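Local coordinates for paenibacillus xanthan lyase (Paenibacillus, PDB 6F2P), which cleaves the polysaccharide xanthan as a lyase with a family 8 polysaccharide lyase core, probably by beta-elimination, and carries further beta-sheet domains towards its C-terminus, at residues A[64-69]-A[119-124]; A[111-116]-A[154-159]; A[817-822]-A[896-901]; A[836-841]-A[873-878]. All coordinates share one frame; numbering follows the deposited sequence.

Interaction 1: residues A[64-69]-A[119-124]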
# COMPACT_ATOMS: atom_id res chain seq x y z
N GLY A 64 -15.62 -31.09 -33.50
CA GLY A 64 -15.75 -30.37 -34.74
C GLY A 64 -15.71 -28.87 -34.60
O GLY A 64 -15.17 -28.17 -35.46
N SER A 65 -16.28 -28.35 -33.51
CA SER A 65 -16.47 -26.91 -33.40
C SER A 65 -16.18 -26.33 -32.02
O SER A 65 -15.89 -25.14 -31.91
CB SER A 65 -17.88 -26.52 -33.86
OG SER A 65 -18.86 -27.03 -32.97
N ASP A 66 -16.28 -27.16 -30.99
CA ASP A 66 -15.92 -26.73 -29.63
C ASP A 66 -14.70 -27.50 -29.12
O ASP A 66 -14.77 -28.70 -28.88
CB ASP A 66 -17.09 -26.93 -28.67
CG ASP A 66 -16.86 -26.25 -27.34
OD1 ASP A 66 -15.71 -25.81 -27.06
OD2 ASP A 66 -17.83 -26.15 -26.55
N SER A 67 -13.59 -26.78 -28.93
CA SER A 67 -12.33 -27.43 -28.57
C SER A 67 -12.31 -27.91 -27.11
O SER A 67 -11.44 -28.69 -26.72
CB SER A 67 -11.13 -26.51 -28.87
OG SER A 67 -11.06 -25.42 -27.97
N THR A 68 -13.28 -27.46 -26.31
CA THR A 68 -13.40 -27.93 -24.93
C THR A 68 -13.52 -29.45 -24.90
O THR A 68 -13.06 -30.11 -23.97
CB THR A 68 -14.63 -27.32 -24.24
OG1 THR A 68 -14.55 -25.89 -24.32
CG2 THR A 68 -14.71 -27.75 -22.79
N SER A 69 -14.14 -30.01 -25.93
CA SER A 69 -14.31 -31.45 -26.02
C SER A 69 -12.99 -32.21 -25.96
O SER A 69 -12.94 -33.34 -25.46
CB SER A 69 -15.10 -31.81 -27.27
OG SER A 69 -16.43 -31.34 -27.16
N GLN A 119 -6.46 -27.11 -35.12
CA GLN A 119 -6.75 -26.60 -33.78
C GLN A 119 -7.85 -25.57 -33.84
O GLN A 119 -7.61 -24.37 -33.69
CB GLN A 119 -5.49 -26.02 -33.15
CG GLN A 119 -4.35 -27.01 -33.09
CD GLN A 119 -3.04 -26.36 -32.73
OE1 GLN A 119 -2.94 -25.66 -31.72
NE2 GLN A 119 -2.02 -26.57 -33.57
N TYR A 120 -9.07 -26.04 -34.07
CA TYR A 120 -10.20 -25.17 -34.28
C TYR A 120 -10.66 -24.53 -32.99
O TYR A 120 -10.42 -25.07 -31.90
CB TYR A 120 -11.35 -25.94 -34.94
CG TYR A 120 -11.69 -27.25 -34.27
CD1 TYR A 120 -12.56 -27.29 -33.19
CD2 TYR A 120 -11.13 -28.44 -34.72
CE1 TYR A 120 -12.87 -28.49 -32.57
CE2 TYR A 120 -11.43 -29.64 -34.11
CZ TYR A 120 -12.30 -29.66 -33.03
OH TYR A 120 -12.60 -30.86 -32.42
N GLN A 121 -11.30 -23.38 -33.11
CA GLN A 121 -11.83 -22.66 -31.96
C GLN A 121 -10.77 -22.32 -30.89
O GLN A 121 -9.70 -21.78 -31.21
CB GLN A 121 -13.01 -23.43 -31.36
CG GLN A 121 -14.04 -22.54 -30.68
CD GLN A 121 -14.42 -23.03 -29.31
OE1 GLN A 121 -13.75 -23.89 -28.73
NE2 GLN A 121 -15.51 -22.49 -28.77
N ASN A 122 -11.06 -22.64 -29.63
CA ASN A 122 -10.29 -22.15 -28.49
C ASN A 122 -8.91 -22.80 -28.30
O ASN A 122 -8.79 -24.02 -28.15
CB ASN A 122 -11.12 -22.25 -27.21
CG ASN A 122 -10.43 -21.64 -26.00
OD1 ASN A 122 -9.42 -20.95 -26.12
ND2 ASN A 122 -11.00 -21.88 -24.82
N TRP A 123 -7.87 -21.97 -28.29
CA TRP A 123 -6.49 -22.44 -28.28
C TRP A 123 -6.13 -23.21 -27.02
O TRP A 123 -5.35 -24.16 -27.05
CB TRP A 123 -5.55 -21.24 -28.42
CG TRP A 123 -5.51 -20.38 -27.18
CD1 TRP A 123 -6.36 -19.36 -26.86
CD2 TRP A 123 -4.59 -20.50 -26.08
NE1 TRP A 123 -6.02 -18.83 -25.64
CE2 TRP A 123 -4.94 -19.50 -25.14
CE3 TRP A 123 -3.50 -21.33 -25.81
CZ2 TRP A 123 -4.24 -19.33 -23.95
CZ3 TRP A 123 -2.81 -21.16 -24.62
CH2 TRP A 123 -3.18 -20.16 -23.70
N TRP A 124 -6.71 -22.79 -25.90
CA TRP A 124 -6.32 -23.29 -24.60
C TRP A 124 -6.43 -24.81 -24.48
O TRP A 124 -5.58 -25.46 -23.87
CB TRP A 124 -7.14 -22.59 -23.52
CG TRP A 124 -6.65 -22.87 -22.16
CD1 TRP A 124 -5.71 -22.16 -21.47
CD2 TRP A 124 -7.04 -23.94 -21.31
NE1 TRP A 124 -5.49 -22.72 -20.25
CE2 TRP A 124 -6.29 -23.82 -20.11
CE3 TRP A 124 -7.94 -25.00 -21.43
CZ2 TRP A 124 -6.43 -24.71 -19.06
CZ3 TRP A 124 -8.07 -25.89 -20.37
CH2 TRP A 124 -7.32 -25.74 -19.20
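S67 and N122 join two loops of the N-terminal alpha-helical domain, each just ahead of a helix (68-85 and 123-141). Three hydrogen bonds cross between the loops. S67 OG donates to N122 O at 2.7 Å, on a lone pair in the carbonyl plane. S67 N reaches Q121 OE1 at 2.9 Å from above the amide plane, and G64 N meets Y120 OH at 3.2 Å. Q121 OE1 also accepts N122 N from the opposite face, so two backbone N-H groups grip this oxygen, which probably limits the turning of the amide. D66 OD1 comes near the same oxygen, but both are acceptors and make no bond; their carboxylate and amide planes stand 71° apart.

Packing is carried by the Y120 ring, one face of which lies against the carbonyl group of G64, with G64 C 3.5 Å from Y120 CE1. W126 meets the same tyrosine edge-to-face.

Capping bonds serve both helix starts. D66 OD1 takes T68 N as the capping donor and T68 OG1 as a further one, from the same face of its carboxylate. At the N-cap, CG of N122 is anti to the backbone N (chi1 -175°), which brings N122 OD1 within 3.3 Å of W124 N, the donor standing above the amide plane.

Interaction 2: residues A[111-116]-A[154-159]; sequences NQFYNG and MAAIYY
A156 presses its methyl group into the bend of the loop 111-116, and this is the tight part of the contact. A156 CB meets F113 CE2 at 3.5 Å and Y114 CA at 3.5 Å, while F113 CE2 also approaches I157 CG1 at 4.2 Å. The F113 ring arrives here because its CG is anti to the backbone N (chi1 -167°), which brings the ring up to A156 and I157.

The other half is more exposed and rests on Y159. Its ring lies flat against the G116 backbone: G116 N stands 3.3 Å above the ring plane, over its centre, and G116 CA makes a CH-pi contact, 3.9 Å from the centroid. The phenol oxygen is held beyond the contact by C117 O. N115 borders this side, its OD1 3.5 Å from Y159 CB and its amide plane 49° from the ring, with a bound diol, probably from the crystallisation liquor, about 4 Å from its side chain. A valine in place of Y159 would probably leave the G116 backbone without its aromatic cover and C117 O without its phenol donor.

Around the contact, F113 also packs on helices 68-85 and 123-141, and I157 on helices 123-141 and 168-184, so the loop and helix 147-160 are packed among these three helices.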
# COMPACT_ATOMS: atom_id res chain seq x y z
N ASN A 111 -8.09 -39.05 -35.02
CA ASN A 111 -9.26 -38.27 -35.41
C ASN A 111 -9.28 -36.82 -34.95
O ASN A 111 -9.75 -35.94 -35.67
CB ASN A 111 -10.52 -38.99 -34.93
CG ASN A 111 -10.73 -40.32 -35.64
OD1 ASN A 111 -10.57 -41.38 -35.04
ND2 ASN A 111 -11.08 -40.26 -36.92
N GLN A 112 -8.75 -36.57 -33.76
CA GLN A 112 -8.88 -35.26 -33.14
C GLN A 112 -7.56 -34.62 -32.71
O GLN A 112 -7.28 -33.49 -33.08
CB GLN A 112 -9.83 -35.35 -31.94
CG GLN A 112 -11.29 -35.39 -32.36
CD GLN A 112 -11.65 -34.19 -33.20
OE1 GLN A 112 -12.14 -34.33 -34.32
NE2 GLN A 112 -11.39 -33.00 -32.67
N PHE A 113 -6.77 -35.36 -31.93
CA PHE A 113 -5.58 -34.80 -31.29
C PHE A 113 -4.30 -35.53 -31.69
O PHE A 113 -3.99 -36.61 -31.16
CB PHE A 113 -5.72 -34.83 -29.77
CG PHE A 113 -4.69 -34.00 -29.06
CD1 PHE A 113 -4.90 -32.64 -28.86
CD2 PHE A 113 -3.51 -34.57 -28.60
CE1 PHE A 113 -3.95 -31.86 -28.21
CE2 PHE A 113 -2.57 -33.80 -27.95
CZ PHE A 113 -2.78 -32.44 -27.75
N TYR A 114 -3.56 -34.92 -32.60
CA TYR A 114 -2.39 -35.56 -33.18
C TYR A 114 -1.49 -34.53 -33.84
O TYR A 114 -1.92 -33.42 -34.16
CB TYR A 114 -2.81 -36.60 -34.22
CG TYR A 114 -3.67 -36.04 -35.34
CD1 TYR A 114 -3.09 -35.47 -36.47
CD2 TYR A 114 -5.06 -36.08 -35.26
CE1 TYR A 114 -3.88 -34.96 -37.49
CE2 TYR A 114 -5.85 -35.56 -36.28
CZ TYR A 114 -5.26 -35.00 -37.39
OH TYR A 114 -6.06 -34.49 -38.40
N ASN A 115 -0.24 -34.91 -34.06
CA ASN A 115 0.70 -34.04 -34.73
C ASN A 115 0.22 -33.64 -36.12
O ASN A 115 0.21 -34.46 -37.04
CB ASN A 115 2.07 -34.71 -34.80
CG ASN A 115 3.08 -33.88 -35.55
OD1 ASN A 115 2.93 -32.66 -35.70
ND2 ASN A 115 4.14 -34.54 -36.03
N GLY A 116 -0.20 -32.39 -36.26
CA GLY A 116 -0.64 -31.85 -37.54
C GLY A 116 -2.12 -31.55 -37.58
O GLY A 116 -2.64 -31.03 -38.57
N MET A 154 3.01 -38.13 -27.64
CA MET A 154 3.95 -37.05 -27.34
C MET A 154 4.14 -36.13 -28.53
O MET A 154 4.25 -34.92 -28.38
CB MET A 154 5.30 -37.59 -26.86
CG MET A 154 5.26 -38.25 -25.48
SD MET A 154 4.66 -37.18 -24.15
CE MET A 154 3.02 -37.83 -23.87
N ALA A 155 4.15 -36.71 -29.73
CA ALA A 155 4.30 -35.92 -30.95
C ALA A 155 3.18 -34.91 -31.08
O ALA A 155 3.36 -33.81 -31.60
CB ALA A 155 4.35 -36.82 -32.17
N ALA A 156 2.00 -35.29 -30.59
CA ALA A 156 0.86 -34.40 -30.62
C ALA A 156 1.08 -33.23 -29.67
O ALA A 156 0.82 -32.07 -30.02
CB ALA A 156 -0.40 -35.15 -30.27
N ILE A 157 1.55 -33.53 -28.46
CA ILE A 157 1.81 -32.51 -27.47
C ILE A 157 2.91 -31.54 -27.90
O ILE A 157 2.74 -30.33 -27.80
CB ILE A 157 2.12 -33.11 -26.09
CG1 ILE A 157 0.94 -33.95 -25.62
CG2 ILE A 157 2.45 -32.00 -25.09
CD1 ILE A 157 1.09 -34.49 -24.23
N TYR A 158 4.03 -32.07 -28.41
CA TYR A 158 5.08 -31.21 -28.97
C TYR A 158 4.52 -30.30 -30.07
O TYR A 158 4.97 -29.16 -30.25
CB TYR A 158 6.20 -32.03 -29.60
CG TYR A 158 7.23 -32.64 -28.67
CD1 TYR A 158 6.86 -33.36 -27.55
CD2 TYR A 158 8.59 -32.54 -28.96
CE1 TYR A 158 7.81 -33.95 -26.73
CE2 TYR A 158 9.54 -33.12 -28.15
CZ TYR A 158 9.15 -33.82 -27.04
OH TYR A 158 10.10 -34.40 -26.23
N TYR A 159 3.55 -30.81 -30.82
CA TYR A 159 2.95 -30.06 -31.91
C TYR A 159 2.14 -28.87 -31.39
O TYR A 159 2.37 -27.73 -31.81
CB TYR A 159 2.08 -30.97 -32.77
CG TYR A 159 1.16 -30.24 -33.71
CD1 TYR A 159 1.67 -29.50 -34.77
CD2 TYR A 159 -0.22 -30.29 -33.54
CE1 TYR A 159 0.82 -28.82 -35.63
CE2 TYR A 159 -1.07 -29.62 -34.40
CZ TYR A 159 -0.54 -28.89 -35.45
OH TYR A 159 -1.39 -28.22 -36.31

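Interaction 3: residues A[817-822]-A[896-901]; sequences GTYDVK and FSLVST
Strands 817-826 and 891-900 are antiparallel neighbours in one sheet of a calcium-bearing beta-sandwich, an arrangement consistent with a carbohydrate-binding-module fold. D820 and V899 form one hydrogen-bonded pair, with D820 N to V899 O at 2.8 Å and V899 N to D820 O at 3.0 Å. K822 and S897 form the next: K822 N reaches S897 O at 2.9 Å, and S897 N returns to K822 O at 2.8 Å.

Between them V821 and L898 make a non-hydrogen-bonded pair. Their side chains lie side by side on the buried face, V821 CG2 4.0 Å from L898 CD2, and both also pack on F875 of the facing sheet. Next along, Y819 crosses L898 at about a right angle, Y819 CB 3.7 Å from L898 CB. On the other face the extended K822 chain passes V899, its CD 3.9 Å from V899 CG2.

Beyond V899, T901 OG1 lies between its own backbone N and carbonyl carbon (chi1 70°), from where it donates to T818 O at 3.2 Å; T901 is also the N-cap of helix 902-905.

The four backbone bonds between the strands fix the register locally, and the side chains sort the two faces: V821 and L898 towards the core, D820, K822 and S897 together with V899 on the other, mixed face.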
# COMPACT_ATOMS: atom_id res chain seq x y z
N GLY A 817 11.59 30.95 4.87
CA GLY A 817 12.08 32.28 4.58
C GLY A 817 11.64 32.73 3.21
O GLY A 817 10.98 31.99 2.48
N THR A 818 11.98 33.97 2.85
CA THR A 818 11.77 34.45 1.50
C THR A 818 13.08 34.38 0.72
O THR A 818 14.04 35.07 1.04
CB THR A 818 11.25 35.89 1.50
OG1 THR A 818 9.94 35.92 2.09
CG2 THR A 818 11.17 36.44 0.08
N TYR A 819 13.12 33.53 -0.29
CA TYR A 819 14.35 33.33 -1.04
C TYR A 819 14.23 33.79 -2.48
O TYR A 819 13.18 33.65 -3.13
CB TYR A 819 14.77 31.85 -1.00
CG TYR A 819 14.99 31.31 0.39
CD1 TYR A 819 16.19 31.53 1.07
CD2 TYR A 819 14.01 30.58 1.04
CE1 TYR A 819 16.39 31.03 2.34
CE2 TYR A 819 14.20 30.08 2.31
CZ TYR A 819 15.39 30.31 2.96
OH TYR A 819 15.57 29.81 4.23
N ASP A 820 15.32 34.35 -2.98
CA ASP A 820 15.45 34.66 -4.39
C ASP A 820 15.81 33.35 -5.10
O ASP A 820 16.77 32.67 -4.73
CB ASP A 820 16.55 35.71 -4.56
CG ASP A 820 16.51 36.41 -5.89
OD1 ASP A 820 15.44 36.37 -6.54
OD2 ASP A 820 17.54 37.00 -6.28
N VAL A 821 15.02 32.96 -6.10
CA VAL A 821 15.23 31.68 -6.76
C VAL A 821 16.08 31.80 -8.02
O VAL A 821 15.69 32.44 -8.98
CB VAL A 821 13.92 30.99 -7.11
CG1 VAL A 821 14.20 29.66 -7.81
CG2 VAL A 821 13.10 30.77 -5.86
N LYS A 822 17.25 31.16 -7.99
CA LYS A 822 18.18 31.18 -9.12
C LYS A 822 18.36 29.79 -9.74
O LYS A 822 18.23 28.77 -9.06
CB LYS A 822 19.54 31.73 -8.67
CG LYS A 822 19.50 33.11 -8.05
CD LYS A 822 20.89 33.70 -7.82
CE LYS A 822 20.80 35.20 -7.55
NZ LYS A 822 22.13 35.85 -7.29
N PHE A 896 19.39 24.52 -9.04
CA PHE A 896 18.72 25.66 -8.46
C PHE A 896 19.53 26.11 -7.25
O PHE A 896 20.22 25.30 -6.62
CB PHE A 896 17.31 25.30 -7.99
CG PHE A 896 16.34 25.02 -9.11
CD1 PHE A 896 15.80 26.06 -9.85
CD2 PHE A 896 15.94 23.72 -9.39
CE1 PHE A 896 14.90 25.82 -10.86
CE2 PHE A 896 15.03 23.47 -10.41
CZ PHE A 896 14.51 24.52 -11.15
N SER A 897 19.45 27.39 -6.93
CA SER A 897 19.94 27.90 -5.66
C SER A 897 18.85 28.76 -5.06
O SER A 897 18.16 29.47 -5.79
CB SER A 897 21.20 28.74 -5.87
OG SER A 897 22.29 27.95 -6.30
N LEU A 898 18.68 28.70 -3.75
CA LEU A 898 17.81 29.64 -3.06
C LEU A 898 18.69 30.55 -2.22
O LEU A 898 19.37 30.09 -1.31
CB LEU A 898 16.80 28.92 -2.16
CG LEU A 898 16.05 27.73 -2.75
CD1 LEU A 898 15.01 27.25 -1.75
CD2 LEU A 898 15.42 28.09 -4.07
N VAL A 899 18.67 31.84 -2.54
CA VAL A 899 19.50 32.83 -1.88
C VAL A 899 18.64 33.69 -0.97
O VAL A 899 17.52 34.03 -1.34
CB VAL A 899 20.17 33.73 -2.92
CG1 VAL A 899 21.13 34.71 -2.26
CG2 VAL A 899 20.89 32.88 -3.96
N SER A 900 19.14 34.04 0.21
CA SER A 900 18.36 34.86 1.14
C SER A 900 18.21 36.28 0.62
O SER A 900 18.98 36.73 -0.23
CB SER A 900 18.97 34.85 2.54
OG SER A 900 20.33 35.23 2.49
N THR A 901 17.21 36.99 1.13
CA THR A 901 16.95 38.35 0.69
C THR A 901 16.91 39.28 1.89
O THR A 901 16.93 38.81 3.03
CB THR A 901 15.62 38.46 -0.09
OG1 THR A 901 14.52 38.26 0.81
CG2 THR A 901 15.55 37.41 -1.21

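Interaction 4: residues A[836-841]-A[873-878]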
# COMPACT_ATOMS: atom_id res chain seq x y z
N LEU A 836 9.17 29.92 -14.48
CA LEU A 836 9.17 29.18 -13.23
C LEU A 836 7.90 29.45 -12.42
O LEU A 836 7.44 30.59 -12.31
CB LEU A 836 10.39 29.56 -12.38
CG LEU A 836 10.41 29.02 -10.96
CD1 LEU A 836 10.72 27.52 -10.95
CD2 LEU A 836 11.40 29.78 -10.11
N SER A 837 7.33 28.38 -11.87
CA SER A 837 6.24 28.51 -10.91
C SER A 837 6.58 27.67 -9.69
O SER A 837 7.30 26.68 -9.79
CB SER A 837 4.90 28.08 -11.52
OG SER A 837 4.88 26.70 -11.84
N ILE A 838 6.07 28.08 -8.53
CA ILE A 838 6.23 27.29 -7.33
C ILE A 838 4.86 27.10 -6.74
O ILE A 838 4.14 28.07 -6.51
CB ILE A 838 7.14 27.99 -6.29
CG1 ILE A 838 8.56 28.15 -6.85
CG2 ILE A 838 7.18 27.21 -4.99
CD1 ILE A 838 9.44 29.04 -6.01
N ASN A 839 4.49 25.84 -6.51
CA ASN A 839 3.20 25.52 -5.92
C ASN A 839 2.00 26.14 -6.65
O ASN A 839 0.99 26.45 -6.02
CB ASN A 839 3.18 25.90 -4.43
CG ASN A 839 3.89 24.88 -3.57
OD1 ASN A 839 4.76 24.14 -4.04
ND2 ASN A 839 3.52 24.82 -2.30
N GLY A 840 2.13 26.33 -7.96
CA GLY A 840 1.05 26.85 -8.77
C GLY A 840 1.09 28.35 -8.99
O GLY A 840 0.25 28.91 -9.71
N THR A 841 2.05 29.01 -8.35
CA THR A 841 2.23 30.45 -8.47
C THR A 841 3.46 30.74 -9.33
O THR A 841 4.56 30.29 -9.00
CB THR A 841 2.48 31.08 -7.08
OG1 THR A 841 1.39 30.77 -6.20
CG2 THR A 841 2.65 32.59 -7.17
N TYR A 873 8.53 21.70 -1.82
CA TYR A 873 7.86 22.65 -2.71
C TYR A 873 8.04 22.20 -4.15
O TYR A 873 9.08 21.65 -4.51
CB TYR A 873 8.42 24.06 -2.52
CG TYR A 873 8.01 24.71 -1.21
CD1 TYR A 873 8.67 24.41 -0.03
CD2 TYR A 873 6.96 25.62 -1.16
CE1 TYR A 873 8.29 24.98 1.16
CE2 TYR A 873 6.58 26.20 0.03
CZ TYR A 873 7.25 25.88 1.19
OH TYR A 873 6.87 26.47 2.38
N LEU A 874 7.03 22.42 -4.97
CA LEU A 874 7.11 22.01 -6.36
C LEU A 874 7.58 23.17 -7.25
O LEU A 874 6.88 24.17 -7.42
CB LEU A 874 5.77 21.48 -6.85
CG LEU A 874 5.11 20.40 -5.99
CD1 LEU A 874 3.66 20.20 -6.43
CD2 LEU A 874 5.90 19.09 -6.07
N PHE A 875 8.79 23.02 -7.80
CA PHE A 875 9.36 23.98 -8.72
C PHE A 875 9.10 23.51 -10.14
O PHE A 875 9.68 22.51 -10.58
CB PHE A 875 10.87 24.09 -8.51
CG PHE A 875 11.28 24.84 -7.26
CD1 PHE A 875 10.88 24.41 -6.01
CD2 PHE A 875 12.12 25.94 -7.35
CE1 PHE A 875 11.28 25.09 -4.87
CE2 PHE A 875 12.52 26.62 -6.22
CZ PHE A 875 12.10 26.19 -4.98
N ARG A 876 8.24 24.21 -10.86
CA ARG A 876 7.91 23.84 -12.24
C ARG A 876 8.51 24.80 -13.26
O ARG A 876 8.39 26.03 -13.12
CB ARG A 876 6.39 23.77 -12.42
CG ARG A 876 5.96 23.68 -13.87
CD ARG A 876 4.44 23.59 -13.99
NE ARG A 876 3.90 22.50 -13.19
CZ ARG A 876 2.72 21.92 -13.42
NH1 ARG A 876 1.96 22.32 -14.43
NH2 ARG A 876 2.30 20.93 -12.63
N LEU A 877 9.16 24.25 -14.28
CA LEU A 877 9.69 25.05 -15.37
C LEU A 877 8.92 24.75 -16.67
O LEU A 877 8.99 23.64 -17.21
CB LEU A 877 11.18 24.80 -15.56
CG LEU A 877 12.16 25.44 -14.56
CD1 LEU A 877 13.55 24.92 -14.82
CD2 LEU A 877 12.14 26.97 -14.65
N LYS A 878 8.19 25.76 -17.14
CA LYS A 878 7.28 25.59 -18.26
C LYS A 878 7.79 26.29 -19.51
O LYS A 878 8.11 27.48 -19.48
CB LYS A 878 5.90 26.14 -17.89
CG LYS A 878 4.88 26.05 -19.02
CD LYS A 878 3.56 26.71 -18.65
CE LYS A 878 3.71 28.21 -18.48
NZ LYS A 878 2.41 28.88 -18.19
O HOH W 1 5.50 26.96 -14.56
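I838 covers one face of the F875 ring. Its CG1 stands over the ring centre, 4.2 Å from the centroid and 7° off the normal, a CH-pi contact, and its CD1 lies over the same face. Y873 O sits at the F875 edge, in plane, while L836 CD1 approaches obliquely, 4.2 Å from F875 CD2. The Y873 ring is met at a slant by I838 CG2 and by the N839 amide, whose plane is 23° from the ring's.

These groups flank an antiparallel pairing of strands 832-838 and 871-882. S837 and R876 are the hydrogen-bonded pair: S837 N to R876 O and R876 N to S837 O, both 2.9 Å. At the type I' turn from I838 to T841, N839 extends the ladder in two ways. Its backbone N reaches L874 O at 3.1 Å, and its OD1 accepts L874 N at 3.0 Å, almost in line with its own C=O. A chi1 of -78° sets the amide beside the backbone N, so that OD1 stands in for a main-chain carbonyl where the strand has already turned.

On the opposite face from I838, a water binds S837 OG at 2.8 Å and R876 O weakly, and R876 turns away to a salt bridge with E808. An alanine in place of I838 would probably uncover the F875 face and leave a gap between F875 and Y873.

The contact therefore joins an apolar face, which also packs on V821 across the sandwich, to a more polar face where one water sits by S837 and R876, with the asparagine side chain tying the turn to the neighbouring strand.

In the fold
The four contacts form two pairs far apart in the chain, with interactions 1 and 3 on opposite sides of its centre. Interactions 1 and 2 share the N-terminal alpha-helical domain, their centres about 14 Å apart and their segments alternating along the sequence; a weak, probable hydrogen bond from Q119 NE2 to Y159 OH (3.3 Å) joins them. Interaction 4 is nested in the loop closed by interaction 3. They lie in facing sheets of one sandwich, again about 14 Å between centres, and F896 CZ packs 3.8 Å from L877 CD1. Interactions 1 and 3 are about 70 Å apart, centre to centre. Calcium ions lie about 10 to 13 Å from a side chain of each contact, so none of the four is itself a metal site.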